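Local coordinates for Ent-copalyl diphosphate synthase (Streptomyces platensis, PDB 5BP8), which belongs to the bacterial terpene cyclases related to squalene-hopene cyclase, largely alpha-helical proteins built on alpha-alpha barrels, at residues A[190-201]-A[217-227]; A[15-26]-A[260-271]. All coordinates share one frame; numbering follows the deposited sequence.

Contact 1: A[190-201]-A[217-227]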
loop_
_atom_site.group_PDB
_atom_site.type_symbol
_atom_site.label_atom_id
_atom_site.label_comp_id
_atom_site.label_asym_id
_atom_site.label_seq_id
_atom_site.Cartn_x
_atom_site.Cartn_y
_atom_site.Cartn_z
ATOM N N TRP A 190 4.870 -14.706 2.099
ATOM C CA TRP A 190 3.565 -15.325 2.354
ATOM C C TRP A 190 2.423 -14.504 1.772
ATOM O O TRP A 190 1.422 -15.055 1.332
ATOM C CB TRP A 190 3.324 -15.498 3.850
ATOM C CG TRP A 190 4.272 -16.487 4.513
ATOM C CD1 TRP A 190 5.243 -17.254 3.901
ATOM C CD2 TRP A 190 4.332 -16.812 5.917
ATOM N NE1 TRP A 190 5.905 -18.019 4.855
ATOM C CE2 TRP A 190 5.365 -17.770 6.086
ATOM C CE3 TRP A 190 3.657 -16.348 7.037
ATOM C CZ2 TRP A 190 5.694 -18.302 7.333
ATOM C CZ3 TRP A 190 3.988 -16.863 8.281
ATOM C CH2 TRP A 190 5.002 -17.836 8.417
ATOM N N HIS A 191 2.578 -13.185 1.803
ATOM C CA HIS A 191 1.614 -12.261 1.226
ATOM C C HIS A 191 1.361 -12.526 -0.267
ATOM O O HIS A 191 0.300 -12.125 -0.786
ATOM C CB HIS A 191 2.129 -10.830 1.404
ATOM C CG HIS A 191 1.111 -9.789 1.084
ATOM N ND1 HIS A 191 0.035 -9.535 1.896
ATOM C CD2 HIS A 191 0.991 -8.945 0.029
ATOM C CE1 HIS A 191 -0.711 -8.586 1.362
ATOM N NE2 HIS A 191 -0.151 -8.210 0.227
ATOM N N THR A 192 2.315 -13.196 -0.941
ATOM C CA THR A 192 2.241 -13.457 -2.373
ATOM C C THR A 192 2.157 -14.966 -2.704
ATOM O O THR A 192 2.454 -15.415 -3.823
ATOM C CB THR A 192 3.358 -12.711 -3.137
ATOM O OG1 THR A 192 3.139 -12.807 -4.561
ATOM C CG2 THR A 192 4.668 -13.193 -2.833
ATOM N N LEU A 193 1.674 -15.736 -1.739
ATOM C CA LEU A 193 1.611 -17.182 -1.892
ATOM C C LEU A 193 0.899 -17.603 -3.193
ATOM O O LEU A 193 1.304 -18.573 -3.829
ATOM C CB LEU A 193 0.918 -17.830 -0.696
ATOM C CG LEU A 193 0.661 -19.349 -0.739
ATOM C CD1 LEU A 193 1.967 -20.125 -0.828
ATOM C CD2 LEU A 193 -0.132 -19.789 0.493
ATOM N N GLU A 194 -0.138 -16.874 -3.574
ATOM C CA GLU A 194 -0.982 -17.271 -4.744
ATOM C C GLU A 194 -0.225 -17.236 -6.056
ATOM O O GLU A 194 -0.641 -17.830 -7.044
ATOM C CB GLU A 194 -2.256 -16.400 -4.820
ATOM C CG GLU A 194 -2.101 -15.028 -5.481
ATOM C CD GLU A 194 -1.496 -13.952 -4.586
ATOM O OE1 GLU A 194 -1.062 -14.262 -3.438
ATOM O OE2 GLU A 194 -1.477 -12.774 -5.037
ATOM N N ALA A 195 0.878 -16.492 -6.093
ATOM C CA ALA A 195 1.752 -16.493 -7.256
ATOM C C ALA A 195 2.575 -17.771 -7.340
ATOM O O ALA A 195 2.902 -18.215 -8.431
ATOM C CB ALA A 195 2.685 -15.310 -7.211
ATOM N N VAL A 196 2.905 -18.330 -6.184
ATOM C CA VAL A 196 3.673 -19.539 -6.085
ATOM C C VAL A 196 2.803 -20.751 -6.413
ATOM O O VAL A 196 3.241 -21.639 -7.153
ATOM C CB VAL A 196 4.297 -19.662 -4.681
ATOM C CG1 VAL A 196 5.116 -20.924 -4.561
ATOM C CG2 VAL A 196 5.162 -18.435 -4.380
ATOM N N THR A 197 1.579 -20.765 -5.906
ATOM C CA THR A 197 0.672 -21.868 -6.099
ATOM C C THR A 197 -0.758 -21.409 -5.991
ATOM O O THR A 197 -1.050 -20.544 -5.185
ATOM C CB THR A 197 0.907 -23.014 -5.067
ATOM O OG1 THR A 197 -0.001 -24.108 -5.341
ATOM C CG2 THR A 197 0.706 -22.546 -3.649
ATOM N N ARG A 198 -1.636 -22.003 -6.804
ATOM C CA ARG A 198 -3.060 -21.722 -6.735
ATOM C C ARG A 198 -3.726 -22.449 -5.589
ATOM O O ARG A 198 -4.836 -22.087 -5.192
ATOM C CB ARG A 198 -3.759 -22.147 -8.040
ATOM C CG ARG A 198 -3.284 -21.369 -9.245
ATOM C CD ARG A 198 -3.977 -21.875 -10.489
ATOM N NE ARG A 198 -5.400 -21.611 -10.412
ATOM C CZ ARG A 198 -6.009 -20.551 -10.946
ATOM N NH1 ARG A 198 -5.331 -19.600 -11.590
ATOM N NH2 ARG A 198 -7.311 -20.430 -10.820
ATOM N N ASP A 199 -3.078 -23.512 -5.108
ATOM C CA ASP A 199 -3.651 -24.394 -4.112
ATOM C C ASP A 199 -2.512 -25.130 -3.436
ATOM O O ASP A 199 -1.995 -26.096 -3.959
ATOM C CB ASP A 199 -4.631 -25.376 -4.777
ATOM C CG ASP A 199 -5.323 -26.286 -3.798
ATOM O OD1 ASP A 199 -4.832 -26.484 -2.670
ATOM O OD2 ASP A 199 -6.377 -26.871 -4.180
ATOM N N GLY A 200 -2.087 -24.623 -2.295
ATOM C CA GLY A 200 -0.980 -25.216 -1.554
ATOM C C GLY A 200 -0.526 -24.316 -0.435
ATOM O O GLY A 200 -0.996 -23.196 -0.308
ATOM N N THR A 201 0.363 -24.814 0.416
ATOM C CA THR A 201 0.713 -24.093 1.650
ATOM C C THR A 201 2.150 -23.611 1.637
ATOM O O THR A 201 2.431 -22.481 2.063
ATOM C CB THR A 201 0.462 -24.982 2.875
ATOM O OG1 THR A 201 1.150 -26.233 2.712
ATOM C CG2 THR A 201 -1.040 -25.262 2.976
ATOM N N VAL A 217 -3.366 -15.447 5.734
ATOM C CA VAL A 217 -1.999 -15.785 5.357
ATOM C C VAL A 217 -1.346 -14.526 4.804
ATOM O O VAL A 217 -1.803 -13.979 3.780
ATOM C CB VAL A 217 -1.972 -16.894 4.312
ATOM C CG1 VAL A 217 -0.541 -17.148 3.793
ATOM C CG2 VAL A 217 -2.567 -18.163 4.907
ATOM N N GLY A 218 -0.316 -14.043 5.494
ATOM C CA GLY A 218 0.312 -12.807 5.113
ATOM C C GLY A 218 -0.634 -11.624 4.972
ATOM O O GLY A 218 -0.380 -10.753 4.157
ATOM N N CYS A 219 -1.728 -11.569 5.748
ATOM C CA CYS A 219 -2.725 -10.498 5.604
ATOM C C CYS A 219 -3.179 -10.241 4.148
ATOM O O CYS A 219 -3.450 -9.082 3.776
ATOM C CB CYS A 219 -2.231 -9.181 6.236
ATOM S SG CYS A 219 -1.980 -9.292 8.037
ATOM N N SER A 220 -3.287 -11.322 3.355
ATOM C CA SER A 220 -3.706 -11.264 1.965
ATOM C C SER A 220 -4.914 -12.144 1.746
ATOM O O SER A 220 -4.827 -13.363 1.962
ATOM C CB SER A 220 -2.617 -11.828 1.057
ATOM O OG SER A 220 -3.119 -12.004 -0.264
ATOM N N PRO A 221 -6.010 -11.578 1.248
ATOM C CA PRO A 221 -7.113 -12.488 0.894
ATOM C C PRO A 221 -6.720 -13.506 -0.182
ATOM O O PRO A 221 -7.084 -14.692 -0.085
ATOM C CB PRO A 221 -8.194 -11.523 0.394
ATOM C CG PRO A 221 -7.922 -10.283 1.129
ATOM C CD PRO A 221 -6.427 -10.166 1.165
ATOM N N ALA A 222 -6.005 -13.074 -1.220
ATOM C CA ALA A 222 -5.590 -13.995 -2.283
ATOM C C ALA A 222 -4.697 -15.146 -1.746
ATOM O O ALA A 222 -4.895 -16.298 -2.098
ATOM C CB ALA A 222 -4.844 -13.241 -3.391
ATOM N N ALA A 223 -3.702 -14.805 -0.932
ATOM C CA ALA A 223 -2.780 -15.823 -0.396
ATOM C C ALA A 223 -3.560 -16.814 0.468
ATOM O O ALA A 223 -3.273 -18.021 0.465
ATOM C CB ALA A 223 -1.667 -15.163 0.412
ATOM N N THR A 224 -4.539 -16.295 1.221
ATOM C CA THR A 224 -5.371 -17.117 2.085
ATOM C C THR A 224 -6.201 -18.082 1.259
ATOM O O THR A 224 -6.338 -19.265 1.623
ATOM C CB THR A 224 -6.283 -16.272 3.011
ATOM O OG1 THR A 224 -5.496 -15.306 3.746
ATOM C CG2 THR A 224 -7.025 -17.154 3.999
ATOM N N ALA A 225 -6.740 -17.609 0.142
ATOM C CA ALA A 225 -7.489 -18.470 -0.763
ATOM C C ALA A 225 -6.595 -19.594 -1.311
ATOM O O ALA A 225 -7.032 -20.728 -1.449
ATOM C CB ALA A 225 -8.082 -17.650 -1.906
ATOM N N ALA A 226 -5.364 -19.257 -1.668
ATOM C CA ALA A 226 -4.428 -20.246 -2.230
ATOM C C ALA A 226 -4.088 -21.299 -1.173
ATOM O O ALA A 226 -4.027 -22.510 -1.456
ATOM C CB ALA A 226 -3.164 -19.542 -2.732
ATOM N N TRP A 227 -3.908 -20.850 0.052
ATOM C CA TRP A 227 -3.537 -21.725 1.166
ATOM C C TRP A 227 -4.678 -22.693 1.487
ATOM O O TRP A 227 -4.443 -23.889 1.667
ATOM C CB TRP A 227 -3.177 -20.881 2.396
ATOM C CG TRP A 227 -2.555 -21.646 3.543
ATOM C CD1 TRP A 227 -1.216 -21.765 3.835
ATOM C CD2 TRP A 227 -3.253 -22.382 4.561
ATOM N NE1 TRP A 227 -1.050 -22.530 4.970
ATOM C CE2 TRP A 227 -2.274 -22.952 5.413
ATOM C CE3 TRP A 227 -4.608 -22.660 4.799
ATOM C CZ2 TRP A 227 -2.610 -23.747 6.526
ATOM C CZ3 TRP A 227 -4.950 -23.465 5.912
ATOM C CH2 TRP A 227 -3.941 -23.997 6.752
HETATM O O HOH W 1 -7.013 -22.523 -3.735
HETATM O O HOH W 2 -3.863 -25.906 -0.028
#
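H191 meets the turn at G218 edge-on: ND1 donates to G218 O over 2.6 Å, the bond is almost straight at 177°, and the oxygen lies in the imidazole plane. The case illustrates how, in the helical fold of a terpene cyclase, the chain, after a 15-residue loop without helix or strand, folds back so that a single helical turn, 193-196, lies along helix 221-228. Because the H191 side chain leaves with CG anti to the backbone N (chi1 -169°), its ring is brought beside the G218 turn, while NE2 bonds D497; bonded at both nitrogens, the ring has its rotation fixed. S220 OG stands over one face of the imidazole and caps helix 221-228 at the N-cap position by accepting from A223 N at 2.9 Å. G218, with no side chain, brings its CA to 4.1 Å from H191 CA.

Along the helix, alanines present methyls to larger neighbours. E194 bends at chi2 (-80°), laying its carboxylate against the A222 methyl, CD to CB 3.6 Å; the polar end is held by Y32 and K498 through OE2. L193 puts CB against the A223 methyl at 3.9 Å and CD2 near A223 O and W227 CB, close to the edge of the indole. A226 CB is met by E194 CA and T197 O. The two segments close up again at W227, where T201 sets CG2 over the face of the five-membered ring, a CH-pi contact of 3.5 Å to the centroid; the indole NE1 itself bonds A204. One residue earlier, G200 N donates to A226 O at 3.0 Å, from above the carbonyl plane. A water then joins D199 OD1 to W227 O, 2.7 Å from the latter.

Contact 2: A[15-26]-A[260-271]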
loop_
_atom_site.group_PDB
_atom_site.type_symbol
_atom_site.label_atom_id
_atom_site.label_comp_id
_atom_site.label_asym_id
_atom_site.label_seq_id
_atom_site.Cartn_x
_atom_site.Cartn_y
_atom_site.Cartn_z
ATOM N N LEU A 15 -12.075 10.954 14.696
ATOM C CA LEU A 15 -11.146 10.103 13.928
ATOM C C LEU A 15 -10.466 9.074 14.840
ATOM O O LEU A 15 -10.359 7.886 14.510
ATOM C CB LEU A 15 -10.076 10.959 13.256
ATOM C CG LEU A 15 -9.182 10.246 12.242
ATOM C CD1 LEU A 15 -10.033 9.742 11.073
ATOM C CD2 LEU A 15 -8.107 11.208 11.779
ATOM N N LEU A 16 -10.017 9.525 16.014
ATOM C CA LEU A 16 -9.376 8.612 16.966
ATOM C C LEU A 16 -10.344 7.530 17.404
ATOM O O LEU A 16 -9.997 6.341 17.469
ATOM C CB LEU A 16 -8.799 9.385 18.146
ATOM C CG LEU A 16 -7.564 10.236 17.812
ATOM C CD1 LEU A 16 -7.280 11.209 18.939
ATOM C CD2 LEU A 16 -6.349 9.352 17.550
ATOM N N ALA A 17 -11.580 7.916 17.675
ATOM C CA ALA A 17 -12.578 6.979 18.137
ATOM C C ALA A 17 -12.918 5.950 17.056
ATOM O O ALA A 17 -13.107 4.767 17.353
ATOM C CB ALA A 17 -13.840 7.705 18.591
ATOM N N ALA A 18 -13.020 6.411 15.817
ATOM C CA ALA A 18 -13.359 5.514 14.720
ATOM C C ALA A 18 -12.224 4.513 14.500
ATOM O O ALA A 18 -12.484 3.344 14.235
ATOM C CB ALA A 18 -13.639 6.282 13.452
ATOM N N THR A 19 -10.989 4.985 14.628
ATOM C CA THR A 19 -9.831 4.133 14.521
ATOM C C THR A 19 -9.804 3.075 15.616
ATOM O O THR A 19 -9.585 1.883 15.352
ATOM C CB THR A 19 -8.546 4.972 14.506
ATOM O OG1 THR A 19 -8.647 5.973 13.474
ATOM C CG2 THR A 19 -7.345 4.086 14.249
ATOM N N VAL A 20 -10.090 3.478 16.858
ATOM C CA VAL A 20 -10.207 2.517 17.940
ATOM C C VAL A 20 -11.233 1.427 17.618
ATOM O O VAL A 20 -11.025 0.255 17.909
ATOM C CB VAL A 20 -10.611 3.220 19.274
ATOM C CG1 VAL A 20 -11.068 2.204 20.299
ATOM C CG2 VAL A 20 -9.441 4.020 19.805
ATOM N N ALA A 21 -12.348 1.824 17.028
ATOM C CA ALA A 21 -13.446 0.894 16.800
ATOM C C ALA A 21 -13.189 -0.008 15.589
ATOM O O ALA A 21 -13.991 -0.891 15.315
ATOM C CB ALA A 21 -14.736 1.660 16.603
ATOM N N ASP A 22 -12.078 0.210 14.887
ATOM C CA ASP A 22 -11.746 -0.576 13.695
ATOM C C ASP A 22 -10.434 -1.362 13.894
ATOM O O ASP A 22 -9.338 -0.863 13.633
ATOM C CB ASP A 22 -11.673 0.336 12.471
ATOM C CG ASP A 22 -11.336 -0.425 11.179
ATOM O OD1 ASP A 22 -11.408 -1.680 11.189
ATOM O OD2 ASP A 22 -11.021 0.243 10.162
ATOM N N PRO A 23 -10.548 -2.599 14.368
ATOM C CA PRO A 23 -9.358 -3.401 14.613
ATOM C C PRO A 23 -8.694 -3.932 13.332
ATOM O O PRO A 23 -7.623 -4.564 13.398
ATOM C CB PRO A 23 -9.886 -4.548 15.467
ATOM C CG PRO A 23 -11.273 -4.754 14.975
ATOM C CD PRO A 23 -11.785 -3.354 14.669
ATOM N N TRP A 24 -9.315 -3.696 12.189
ATOM C CA TRP A 24 -8.722 -4.107 10.908
ATOM C C TRP A 24 -7.881 -2.998 10.269
ATOM O O TRP A 24 -6.937 -3.270 9.549
ATOM C CB TRP A 24 -9.816 -4.461 9.923
ATOM C CG TRP A 24 -10.686 -5.647 10.287
ATOM C CD1 TRP A 24 -11.723 -5.683 11.196
ATOM C CD2 TRP A 24 -10.580 -6.963 9.749
ATOM N NE1 TRP A 24 -12.283 -6.951 11.223
ATOM C CE2 TRP A 24 -11.602 -7.751 10.333
ATOM C CE3 TRP A 24 -9.752 -7.543 8.787
ATOM C CZ2 TRP A 24 -11.788 -9.086 9.999
ATOM C CZ3 TRP A 24 -9.937 -8.841 8.454
ATOM C CH2 TRP A 24 -10.956 -9.616 9.043
ATOM N N GLY A 25 -8.288 -1.751 10.461
ATOM C CA GLY A 25 -7.831 -0.663 9.624
ATOM C C GLY A 25 -8.623 -0.696 8.326
ATOM O O GLY A 25 -9.231 -1.726 7.988
ATOM N N LEU A 26 -8.652 0.421 7.613
ATOM C CA LEU A 26 -9.457 0.524 6.392
ATOM C C LEU A 26 -8.583 0.657 5.151
ATOM O O LEU A 26 -7.830 1.642 4.978
ATOM C CB LEU A 26 -10.464 1.679 6.474
ATOM C CG LEU A 26 -11.318 1.951 5.234
ATOM C CD1 LEU A 26 -12.125 0.723 4.823
ATOM C CD2 LEU A 26 -12.253 3.146 5.498
ATOM N N VAL A 260 -3.676 -2.772 10.816
ATOM C CA VAL A 260 -3.937 -2.079 12.099
ATOM C C VAL A 260 -2.759 -1.249 12.654
ATOM O O VAL A 260 -2.939 -0.086 12.999
ATOM C CB VAL A 260 -4.505 -3.076 13.132
ATOM C CG1 VAL A 260 -3.568 -4.234 13.427
ATOM C CG2 VAL A 260 -4.909 -2.372 14.415
ATOM N N TYR A 261 -1.573 -1.812 12.748
ATOM C CA TYR A 261 -0.446 -1.047 13.334
ATOM C C TYR A 261 0.029 0.108 12.467
ATOM O O TYR A 261 0.281 1.225 12.963
ATOM C CB TYR A 261 0.711 -1.977 13.628
ATOM C CG TYR A 261 0.409 -3.127 14.594
ATOM C CD1 TYR A 261 -0.432 -2.950 15.704
ATOM C CD2 TYR A 261 1.031 -4.362 14.452
ATOM C CE1 TYR A 261 -0.660 -3.976 16.602
ATOM C CE2 TYR A 261 0.799 -5.389 15.338
ATOM C CZ TYR A 261 -0.022 -5.187 16.429
ATOM O OH TYR A 261 -0.251 -6.222 17.324
ATOM N N PHE A 262 0.149 -0.132 11.161
ATOM C CA PHE A 262 0.392 0.944 10.197
ATOM C C PHE A 262 -0.641 2.073 10.370
ATOM O O PHE A 262 -0.288 3.252 10.520
ATOM C CB PHE A 262 0.388 0.318 8.781
ATOM C CG PHE A 262 0.217 1.295 7.643
ATOM C CD1 PHE A 262 0.968 2.456 7.545
ATOM C CD2 PHE A 262 -0.633 1.014 6.620
ATOM C CE1 PHE A 262 0.818 3.333 6.458
ATOM C CE2 PHE A 262 -0.782 1.883 5.534
ATOM C CZ PHE A 262 -0.055 3.047 5.462
ATOM N N GLU A 263 -1.919 1.724 10.375
ATOM C CA GLU A 263 -2.946 2.765 10.477
ATOM C C GLU A 263 -2.868 3.513 11.824
ATOM O O GLU A 263 -2.920 4.759 11.854
ATOM C CB GLU A 263 -4.336 2.159 10.283
ATOM C CG GLU A 263 -5.449 3.168 10.542
ATOM C CD GLU A 263 -6.786 2.640 10.101
ATOM O OE1 GLU A 263 -7.649 2.515 10.980
ATOM O OE2 GLU A 263 -6.965 2.386 8.878
ATOM N N GLN A 264 -2.731 2.759 12.911
ATOM C CA GLN A 264 -2.689 3.381 14.254
ATOM C C GLN A 264 -1.531 4.381 14.346
ATOM O O GLN A 264 -1.738 5.520 14.775
ATOM C CB GLN A 264 -2.583 2.339 15.350
ATOM C CG GLN A 264 -3.867 1.563 15.528
ATOM C CD GLN A 264 -3.797 0.435 16.546
ATOM O OE1 GLN A 264 -2.734 -0.117 16.853
ATOM N NE2 GLN A 264 -4.965 0.030 17.020
ATOM N N ALA A 265 -0.340 3.967 13.909
ATOM C CA ALA A 265 0.841 4.843 13.989
ATOM C C ALA A 265 0.731 6.061 13.079
ATOM O O ALA A 265 1.064 7.186 13.469
ATOM C CB ALA A 265 2.085 4.061 13.644
ATOM N N TRP A 266 0.281 5.834 11.847
ATOM C CA TRP A 266 0.177 6.934 10.893
ATOM C C TRP A 266 -0.897 7.950 11.329
ATOM O O TRP A 266 -0.671 9.161 11.261
ATOM C CB TRP A 266 -0.053 6.428 9.454
ATOM C CG TRP A 266 1.257 6.239 8.593
ATOM C CD1 TRP A 266 1.632 6.996 7.514
ATOM C CD2 TRP A 266 2.321 5.253 8.771
ATOM N NE1 TRP A 266 2.823 6.542 6.995
ATOM C CE2 TRP A 266 3.276 5.479 7.737
ATOM C CE3 TRP A 266 2.566 4.232 9.708
ATOM C CZ2 TRP A 266 4.453 4.686 7.587
ATOM C CZ3 TRP A 266 3.734 3.400 9.529
ATOM C CH2 TRP A 266 4.657 3.651 8.493
ATOM N N VAL A 267 -2.029 7.465 11.822
ATOM C CA VAL A 267 -3.061 8.335 12.347
ATOM C C VAL A 267 -2.525 9.147 13.527
ATOM O O VAL A 267 -2.675 10.382 13.563
ATOM C CB VAL A 267 -4.326 7.567 12.771
ATOM C CG1 VAL A 267 -5.265 8.487 13.534
ATOM C CG2 VAL A 267 -5.046 6.994 11.548
ATOM N N LEU A 268 -1.898 8.468 14.490
ATOM C CA LEU A 268 -1.331 9.179 15.631
ATOM C C LEU A 268 -0.254 10.194 15.238
ATOM O O LEU A 268 -0.234 11.320 15.763
ATOM C CB LEU A 268 -0.779 8.182 16.644
ATOM C CG LEU A 268 -1.829 7.408 17.427
ATOM C CD1 LEU A 268 -1.170 6.264 18.161
ATOM C CD2 LEU A 268 -2.543 8.366 18.383
ATOM N N ASN A 269 0.625 9.842 14.299
ATOM C CA ASN A 269 1.669 10.787 13.872
ATOM C C ASN A 269 1.133 11.974 13.096
ATOM O O ASN A 269 1.616 13.097 13.255
ATOM C CB ASN A 269 2.804 10.099 13.096
ATOM C CG ASN A 269 3.651 9.204 13.992
ATOM O OD1 ASN A 269 3.844 9.485 15.186
ATOM N ND2 ASN A 269 4.150 8.109 13.428
ATOM N N SER A 270 0.110 11.751 12.284
ATOM C CA SER A 270 -0.544 12.855 11.599
ATOM C C SER A 270 -1.190 13.813 12.601
ATOM O O SER A 270 -1.023 15.030 12.489
ATOM C CB SER A 270 -1.593 12.323 10.621
ATOM O OG SER A 270 -0.945 11.725 9.511
ATOM N N LEU A 271 -1.908 13.272 13.574
ATOM C CA LEU A 271 -2.566 14.105 14.597
ATOM C C LEU A 271 -1.575 14.855 15.470
ATOM O O LEU A 271 -1.840 16.005 15.844
ATOM C CB LEU A 271 -3.502 13.276 15.462
ATOM C CG LEU A 271 -4.952 13.253 14.974
ATOM C CD1 LEU A 271 -5.077 13.296 13.458
ATOM C CD2 LEU A 271 -5.626 12.010 15.515
HETATM O O HOH W 3 -7.292 0.533 15.457
HETATM O O HOH W 4 -10.132 2.714 10.180
HETATM O O HOH W 5 -6.904 0.346 12.899
HETATM O O HOH W 6 -6.397 3.401 6.507
#
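L16 and L271 reach toward each other tip to tip, CD2 to CD2 at 3.4 Å, tighter than usual for carbon atoms. They belong to helices 7-20 and 260-274, a nearly antiparallel pair in this alpha-helical cyclase fold, with segment axes 10.9 Å apart at an angle of 170°. The apolar packing spreads from there: L268 crosses L16 at about a right angle, V267 CG1 lies against the CD2 methyls of both L15 and L16, and L15 meets L271 CD1. T19 turns CG2 toward the E263 carboxylate.

Polar contacts gather beyond the end of helix 7-20, around E263. Its CG is anti to the backbone N (chi1 173°) and the chain stays extended, carrying OE2 to L26 N, which donates at 2.9 Å on the syn side of the carboxylate. G25, without a side chain, lets its CA come within 3.3 Å of E263 OE2. D22, whose OD1 accepts from W24 N in an Asx turn, brings OD2 to 4.1 Å from E263 OE1; the probable repulsion is likely eased by a water donating to both and by R248, which salt-bridges D22. T19 OG1 donates back to L15 O.

Further waters knit the two segments: one accepts from Q264 NE2, its oxygen 2.7 Å from T19 O, and another donates to L26 O at 2.7 Å and to E263 OE2 at 2.6 Å.

Overall arrangement
The two contacts differ in burial and in sequence separation. Contact 2 is buried and joins segments 234 residues apart at their closest ends; contact 1, only 16 residues apart, is partly buried, with exposed residues at its D199 and T201 end, and nests inside the loop that contact 2 closes. Their centres lie 26 Å apart and their nearest atoms about 7 Å, without touching. They share no segment, though helix 237-249 serves both, packing on P221 and supplying R248 to D22. Contact 2 divides leucine packing from a hydrated carboxylate; contact 1 relies on small alanines, backbone carbonyls and two flat rings.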